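Local coordinates for protein 5-ketofructose reductase (Gluconobacter sp., PDB 7COK) that probably reduces 5-ketofructose with a nicotinamide cofactor, as a member of the shikimate dehydrogenase family, at residues 126-131 / 183-188; 151-156 / 163-168. One frame throughout, in Å; residues are numbered along the deposited sequence.

Interaction 1: 126-131 / 183-188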
ATOM      1  N   ARG A 126      18.069  10.269  37.929  1.00 15.36           N
ATOM      2  CA  ARG A 126      17.978  11.709  37.730  1.00 15.43           C
ATOM      3  C   ARG A 126      18.472  12.044  36.333  1.00 14.91           C
ATOM      4  O   ARG A 126      19.597  11.704  35.934  1.00 14.67           O
ATOM      5  CB  ARG A 126      18.763  12.450  38.802  1.00 17.19           C
ATOM      6  CG  ARG A 126      18.303  12.048  40.190  1.00 18.45           C
ATOM      7  CD  ARG A 126      19.026  12.803  41.285  1.00 19.01           C
ATOM      8  NE  ARG A 126      18.761  14.245  41.261  1.00 20.35           N
ATOM      9  CZ  ARG A 126      17.736  14.861  41.853  1.00 20.62           C
ATOM     10  NH1 ARG A 126      17.634  16.181  41.749  1.00 21.96           N
ATOM     11  NH2 ARG A 126      16.820  14.178  42.533  1.00 22.52           N
ATOM     12  N   VAL A 127      17.595  12.702  35.576  1.00 14.14           N
ATOM     13  CA  VAL A 127      17.746  12.872  34.135  1.00 13.68           C
ATOM     14  C   VAL A 127      17.738  14.350  33.742  1.00 13.23           C
ATOM     15  O   VAL A 127      16.948  15.133  34.286  1.00 13.66           O
ATOM     16  CB  VAL A 127      16.577  12.210  33.374  1.00 13.52           C
ATOM     17  CG1 VAL A 127      16.780  12.294  31.864  1.00 14.19           C
ATOM     18  CG2 VAL A 127      16.374  10.749  33.781  1.00 13.80           C
ATOM     19  N   VAL A 128      18.599  14.714  32.787  1.00 12.58           N
ATOM     20  CA  VAL A 128      18.589  16.039  32.154  1.00 12.92           C
ATOM     21  C   VAL A 128      18.266  15.892  30.675  1.00 12.33           C
ATOM     22  O   VAL A 128      18.947  15.128  29.965  1.00 12.62           O
ATOM     23  CB  VAL A 128      19.934  16.790  32.310  1.00 13.61           C
ATOM     24  CG1 VAL A 128      19.950  18.062  31.461  1.00 14.47           C
ATOM     25  CG2 VAL A 128      20.156  17.165  33.758  1.00 15.02           C
ATOM     26  N   ILE A 129      17.257  16.637  30.208  1.00 11.60           N
ATOM     27  CA  ILE A 129      16.886  16.653  28.795  1.00 11.45           C
ATOM     28  C   ILE A 129      17.174  18.040  28.256  1.00 11.04           C
ATOM     29  O   ILE A 129      16.649  19.043  28.766  1.00 11.80           O
ATOM     30  CB  ILE A 129      15.390  16.339  28.592  1.00 11.15           C
ATOM     31  CG1 ILE A 129      15.033  15.009  29.261  1.00 11.83           C
ATOM     32  CG2 ILE A 129      15.027  16.430  27.092  1.00 11.83           C
ATOM     33  CD1 ILE A 129      13.566  14.634  29.093  1.00 12.44           C
ATOM     34  N   LEU A 130      18.045  18.106  27.257  1.00 11.36           N
ATOM     35  CA  LEU A 130      18.321  19.351  26.540  1.00 12.45           C
ATOM     36  C   LEU A 130      17.303  19.538  25.439  1.00 13.75           C
ATOM     37  O   LEU A 130      17.286  18.776  24.468  1.00 13.87           O
ATOM     38  CB  LEU A 130      19.739  19.381  25.937  1.00 13.26           C
ATOM     39  CG  LEU A 130      20.850  18.937  26.866  1.00 14.00           C
ATOM     40  CD1 LEU A 130      22.100  18.629  26.052  1.00 14.43           C
ATOM     41  CD2 LEU A 130      21.093  19.942  27.995  1.00 13.94           C
ATOM     42  N   GLY A 131      16.524  20.611  25.548  1.00 14.04           N
ATOM     43  CA  GLY A 131      15.493  20.954  24.561  1.00 15.43           C
ATOM     44  C   GLY A 131      14.101  20.612  25.049  1.00 16.12           C
ATOM     45  O   GLY A 131      13.947  19.731  25.900  1.00 19.15           O
ATOM     46  N   GLY A 183      24.316  29.859  28.087  1.00 23.30           N
ATOM     47  CA  GLY A 183      25.689  29.379  27.963  1.00 22.81           C
ATOM     48  C   GLY A 183      25.769  27.865  28.052  1.00 21.57           C
ATOM     49  O   GLY A 183      24.770  27.164  27.825  1.00 23.83           O
ATOM     50  N   LYS A 184      26.969  27.382  28.366  1.00 21.23           N
ATOM     51  CA  LYS A 184      27.258  25.971  28.560  1.00 19.51           C
ATOM     52  C   LYS A 184      26.554  25.465  29.809  1.00 18.82           C
ATOM     53  O   LYS A 184      26.925  25.839  30.951  1.00 20.05           O
ATOM     54  CB  LYS A 184      28.768  25.762  28.710  1.00 19.63           C
ATOM     55  N   PHE A 185      25.519  24.647  29.594  1.00 17.46           N
ATOM     56  CA  PHE A 185      24.746  24.088  30.696  1.00 17.81           C
ATOM     57  C   PHE A 185      25.593  23.140  31.526  1.00 17.09           C
ATOM     58  O   PHE A 185      26.237  22.222  31.014  1.00 16.23           O
ATOM     59  CB  PHE A 185      23.440  23.412  30.254  1.00 17.54           C
ATOM     60  CG  PHE A 185      22.597  22.942  31.414  1.00 18.23           C
ATOM     61  CD1 PHE A 185      21.929  23.862  32.239  1.00 19.02           C
ATOM     62  CD2 PHE A 185      22.518  21.582  31.721  1.00 18.55           C
ATOM     63  CE1 PHE A 185      21.174  23.423  33.330  1.00 19.52           C
ATOM     64  CE2 PHE A 185      21.764  21.140  32.794  1.00 19.00           C
ATOM     65  CZ  PHE A 185      21.099  22.057  33.609  1.00 19.04           C
ATOM     66  N   SER A 186      25.598  23.413  32.821  1.00 17.08           N
ATOM     67  CA  SER A 186      26.331  22.602  33.763  1.00 18.17           C
ATOM     68  C   SER A 186      25.364  21.616  34.398  1.00 17.48           C
ATOM     69  O   SER A 186      24.440  22.014  35.088  1.00 17.10           O
ATOM     70  CB  SER A 186      26.957  23.498  34.826  1.00 18.77           C
ATOM     71  OG  SER A 186      27.697  24.532  34.202  1.00 26.11           O
ATOM     72  N   LEU A 187      25.597  20.328  34.169  1.00 16.40           N
ATOM     73  CA  LEU A 187      24.780  19.288  34.792  1.00 16.30           C
ATOM     74  C   LEU A 187      24.778  19.355  36.314  1.00 16.66           C
ATOM     75  O   LEU A 187      25.859  19.363  36.918  1.00 16.80           O
ATOM     76  CB  LEU A 187      25.259  17.927  34.333  1.00 17.32           C
ATOM     77  CG  LEU A 187      24.816  17.424  32.960  1.00 17.03           C
ATOM     78  CD1 LEU A 187      25.166  18.315  31.761  1.00 18.26           C
ATOM     79  CD2 LEU A 187      25.454  16.055  32.785  1.00 16.67           C
ATOM     80  N   PRO A 188      23.572  19.406  36.942  1.00 15.63           N
ATOM     81  CA  PRO A 188      23.580  19.377  38.412  1.00 16.14           C
ATOM     82  C   PRO A 188      24.217  18.099  38.892  1.00 16.74           C
ATOM     83  O   PRO A 188      24.131  17.059  38.217  1.00 16.71           O
ATOM     84  CB  PRO A 188      22.097  19.416  38.805  1.00 16.72           C
ATOM     85  CG  PRO A 188      21.327  19.149  37.572  1.00 18.49           C
ATOM     86  CD  PRO A 188      22.198  19.477  36.396  1.00 16.74           C
TER

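Interaction 2: 151-156 / 163-168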
ATOM      1  N   ILE A 151      13.436  14.788  36.610  1.00 14.40           N
ATOM      2  CA  ILE A 151      13.664  15.140  35.213  1.00 14.19           C
ATOM      3  C   ILE A 151      13.774  16.645  35.109  1.00 13.92           C
ATOM      4  O   ILE A 151      12.840  17.367  35.468  1.00 14.49           O
ATOM      5  CB  ILE A 151      12.569  14.594  34.260  1.00 14.73           C
ATOM      6  CG1 ILE A 151      12.479  13.066  34.353  1.00 15.36           C
ATOM      7  CG2 ILE A 151      12.874  14.980  32.803  1.00 14.65           C
ATOM      8  CD1 ILE A 151      11.182  12.468  33.835  1.00 14.71           C
ATOM      9  N   THR A 152      14.906  17.090  34.589  1.00 13.01           N
ATOM     10  CA  THR A 152      15.195  18.519  34.397  1.00 13.29           C
ATOM     11  C   THR A 152      15.135  18.761  32.897  1.00 13.10           C
ATOM     12  O   THR A 152      15.806  18.050  32.138  1.00 13.73           O
ATOM     13  CB  THR A 152      16.584  18.934  34.950  1.00 13.72           C
ATOM     14  OG1 THR A 152      16.649  18.693  36.359  1.00 15.55           O
ATOM     15  CG2 THR A 152      16.840  20.440  34.715  1.00 14.31           C
ATOM     16  N   ILE A 153      14.321  19.728  32.472  1.00 13.48           N
ATOM     17  CA  ILE A 153      14.188  20.072  31.060  1.00 12.67           C
ATOM     18  C   ILE A 153      14.825  21.442  30.874  1.00 13.33           C
ATOM     19  O   ILE A 153      14.503  22.371  31.611  1.00 13.61           O
ATOM     20  CB  ILE A 153      12.716  20.055  30.572  1.00 13.07           C
ATOM     21  CG1 ILE A 153      12.069  18.694  30.869  1.00 13.67           C
ATOM     22  CG2 ILE A 153      12.662  20.303  29.078  1.00 12.65           C
ATOM     23  CD1 ILE A 153      11.349  18.604  32.200  1.00 14.61           C
ATOM     24  N   VAL A 154      15.772  21.526  29.950  1.00 12.88           N
ATOM     25  CA  VAL A 154      16.626  22.707  29.749  1.00 13.39           C
ATOM     26  C   VAL A 154      16.301  23.272  28.373  1.00 13.59           C
ATOM     27  O   VAL A 154      16.312  22.569  27.355  1.00 13.16           O
ATOM     28  CB  VAL A 154      18.153  22.371  29.897  1.00 13.19           C
ATOM     29  CG1 VAL A 154      19.019  23.622  29.866  1.00 14.60           C
ATOM     30  CG2 VAL A 154      18.430  21.658  31.203  1.00 14.24           C
ATOM     31  N   ASN A 155      15.912  24.545  28.343  1.00 14.54           N
ATOM     32  CA  ASN A 155      15.512  25.169  27.091  1.00 14.75           C
ATOM     33  C   ASN A 155      15.768  26.667  27.147  1.00 15.47           C
ATOM     34  O   ASN A 155      15.635  27.274  28.203  1.00 15.54           O
ATOM     35  CB  ASN A 155      14.014  24.914  26.846  1.00 15.30           C
ATOM     36  CG  ASN A 155      13.629  25.012  25.376  1.00 14.89           C
ATOM     37  OD1 ASN A 155      14.212  24.359  24.513  1.00 15.95           O
ATOM     38  ND2 ASN A 155      12.621  25.840  25.086  1.00 14.71           N
ATOM     39  N   ARG A 156      16.145  27.261  26.012  1.00 16.67           N
ATOM     40  CA  ARG A 156      16.357  28.713  25.976  1.00 17.71           C
ATOM     41  C   ARG A 156      15.061  29.414  26.343  1.00 18.84           C
ATOM     42  O   ARG A 156      15.090  30.339  27.140  1.00 18.89           O
ATOM     43  CB  ARG A 156      16.896  29.166  24.626  1.00 18.16           C
ATOM     44  CG  ARG A 156      18.298  28.687  24.333  1.00 20.13           C
ATOM     45  CD  ARG A 156      18.933  29.484  23.198  1.00 20.55           C
ATOM     46  NE  ARG A 156      19.270  30.856  23.592  1.00 19.05           N
ATOM     47  CZ  ARG A 156      20.368  31.220  24.265  1.00 18.55           C
ATOM     48  NH1 ARG A 156      21.280  30.324  24.644  1.00 18.50           N
ATOM     49  NH2 ARG A 156      20.558  32.488  24.567  1.00 19.01           N
ATOM     50  N   THR A 163       6.373  23.826  30.736  1.00 15.52           N
ATOM     51  CA  THR A 163       5.182  23.083  30.289  1.00 16.06           C
ATOM     52  C   THR A 163       5.397  21.578  30.483  1.00 14.60           C
ATOM     53  O   THR A 163       4.551  20.890  31.048  1.00 14.55           O
ATOM     54  CB  THR A 163       4.802  23.406  28.835  1.00 18.20           C
ATOM     55  OG1 THR A 163       4.444  24.795  28.728  1.00 19.67           O
ATOM     56  CG2 THR A 163       3.599  22.553  28.370  1.00 18.04           C
ATOM     57  N   ILE A 164       6.566  21.094  30.077  1.00 14.71           N
ATOM     58  CA  ILE A 164       6.902  19.699  30.274  1.00 15.02           C
ATOM     59  C   ILE A 164       7.116  19.366  31.773  1.00 14.08           C
ATOM     60  O   ILE A 164       6.586  18.361  32.274  1.00 15.20           O
ATOM     61  CB  ILE A 164       8.072  19.255  29.358  1.00 14.14           C
ATOM     62  CG1 ILE A 164       7.698  19.476  27.877  1.00 13.91           C
ATOM     63  CG2 ILE A 164       8.437  17.800  29.645  1.00 14.42           C
ATOM     64  CD1 ILE A 164       8.826  19.340  26.868  1.00 13.60           C
ATOM     65  N   ALA A 165       7.858  20.203  32.502  1.00 14.52           N
ATOM     66  CA  ALA A 165       8.016  19.991  33.940  1.00 14.91           C
ATOM     67  C   ALA A 165       6.671  19.869  34.680  1.00 14.61           C
ATOM     68  O   ALA A 165       6.516  18.947  35.505  1.00 15.01           O
ATOM     69  CB  ALA A 165       8.890  21.067  34.572  1.00 15.75           C
ATOM     70  N   ALA A 166       5.725  20.753  34.333  1.00 14.93           N
ATOM     71  CA  ALA A 166       4.386  20.789  34.936  1.00 15.95           C
ATOM     72  C   ALA A 166       3.633  19.499  34.613  1.00 15.80           C
ATOM     73  O   ALA A 166       3.009  18.915  35.485  1.00 17.28           O
ATOM     74  CB  ALA A 166       3.603  22.003  34.459  1.00 15.95           C
ATOM     75  N   LEU A 167       3.743  19.035  33.371  1.00 16.49           N
ATOM     76  CA  LEU A 167       3.148  17.759  32.969  1.00 16.18           C
ATOM     77  C   LEU A 167       3.661  16.608  33.833  1.00 16.00           C
ATOM     78  O   LEU A 167       2.885  15.783  34.296  1.00 17.66           O
ATOM     79  CB  LEU A 167       3.421  17.477  31.489  1.00 16.90           C
ATOM     80  CG  LEU A 167       2.919  16.158  30.884  1.00 17.43           C
ATOM     81  CD1 LEU A 167       1.402  16.082  30.829  1.00 18.78           C
ATOM     82  CD2 LEU A 167       3.520  16.029  29.487  1.00 18.91           C
ATOM     83  N   ILE A 168       4.967  16.572  34.057  1.00 15.79           N
ATOM     84  CA  ILE A 168       5.577  15.511  34.837  1.00 15.98           C
ATOM     85  C   ILE A 168       5.092  15.541  36.287  1.00 16.37           C
ATOM     86  O   ILE A 168       4.632  14.527  36.800  1.00 17.13           O
ATOM     87  CB  ILE A 168       7.125  15.515  34.683  1.00 16.15           C
ATOM     88  CG1 ILE A 168       7.559  15.304  33.214  1.00 17.07           C
ATOM     89  CG2 ILE A 168       7.779  14.525  35.633  1.00 15.50           C
ATOM     90  CD1 ILE A 168       6.908  14.143  32.473  1.00 17.42           C
TER

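Interaction 1: 126-131 / 183-188
Val128 and Phe185 make the tightest approach between strand 126-130 and the loop 183-188, with Val128 CG1 lying 3.8 Å from Phe185 CE2. The contact is apolar throughout, and no hydrogen bond links the two segments. The CB of Phe185 already points at the strand, and with CG trans to the backbone nitrogen (chi1 -175°) the ring carries on in that direction. Two aliphatic groups reach the ring obliquely on its CD2-CE2 side: the Val128 methyl near CE2, and Leu130 CD2, more loosely, at 4.3 Å from Phe185 CD2. Leu130 leaves the strand pointing past the loop, and the end of its side chain comes nearer to the ring.

The strand is a central one of the parallel sheet of the NAD(P)-binding, Rossmann-type domain, and the loop leads from strand 175-180 to strand 193-196, covering part of one face of that sheet. Ile129, facing the other side, packs on helix 134-145.

The other branch of Val128 meets the proline: CG2 stands 4.1 Å from Pro188 CD, so the two methyls of Val128 divide between the phenylalanine and the proline. Val128 also touches Val154 and Leu194 of the flanking strands.

Hydrogen bonds tie the loop to the stretch around Glu212 and Ser215: Ser186 OG to Glu212 OE1, and Leu187 N to Ser215 OG.

Interaction 2: 151-156 / 163-168
Strand 151-155 and helix 163-168 run nearly antiparallel, at 166° between their directions, with axes 8.5 Å apart at closest and Ile153 facing Ala165 at a CA to CA distance of 6.8 Å. Ile153 does most of the touching. Its CG1 lies 3.9 Å from Ile164 CG2, and the two isoleucine side chains cross at about a right angle. Rotation about the CB-CG1 bond of Ile153 (chi2 92°, away from the staggered values) swings CD1 over the helix backbone, 3.9 Å from Ala165 N and 4.2 Å from Ala165 CB.

One turn further along the helix the packing is looser, and Ile168 CG2 lies 4.4 Å from Ile151 CD1. Ile164 and Ile168 are joined by the helical bond from Ile168 N to Ile164 O. All five touching residues are buried, and Ile164 also packs against Arg137 and Ala140 of helix 134-145, which lies on the same side of the sheet. This is the strand-to-helix half of a beta-alpha-beta crossover, strand 150-155 to helix 158-171 to strand 175-180, as found in Rossmann folds.

In the fold
Interactions 1 and 2 lie on opposite sides of one parallel sheet, their centres about 11 Å apart. Neighbouring strands 126-130 and 150-155 join them through probable hydrogen bonds, Ile129 N to Thr152 O at 2.8 Å and Gly131 N to Val154 O at 2.7 Å. Phe185 of interaction 1 also reaches the second strand, its CZ 3.6 Å from Val154 CG2, while Ile153 of interaction 2 turns to the helix side. Gly131, just after the first strand, begins a GxGxxA sequence with Gly133 and Ala136, consistent with the dinucleotide-binding turn of Rossmann domains; the model is ligand-free, so no cofactor occupies it.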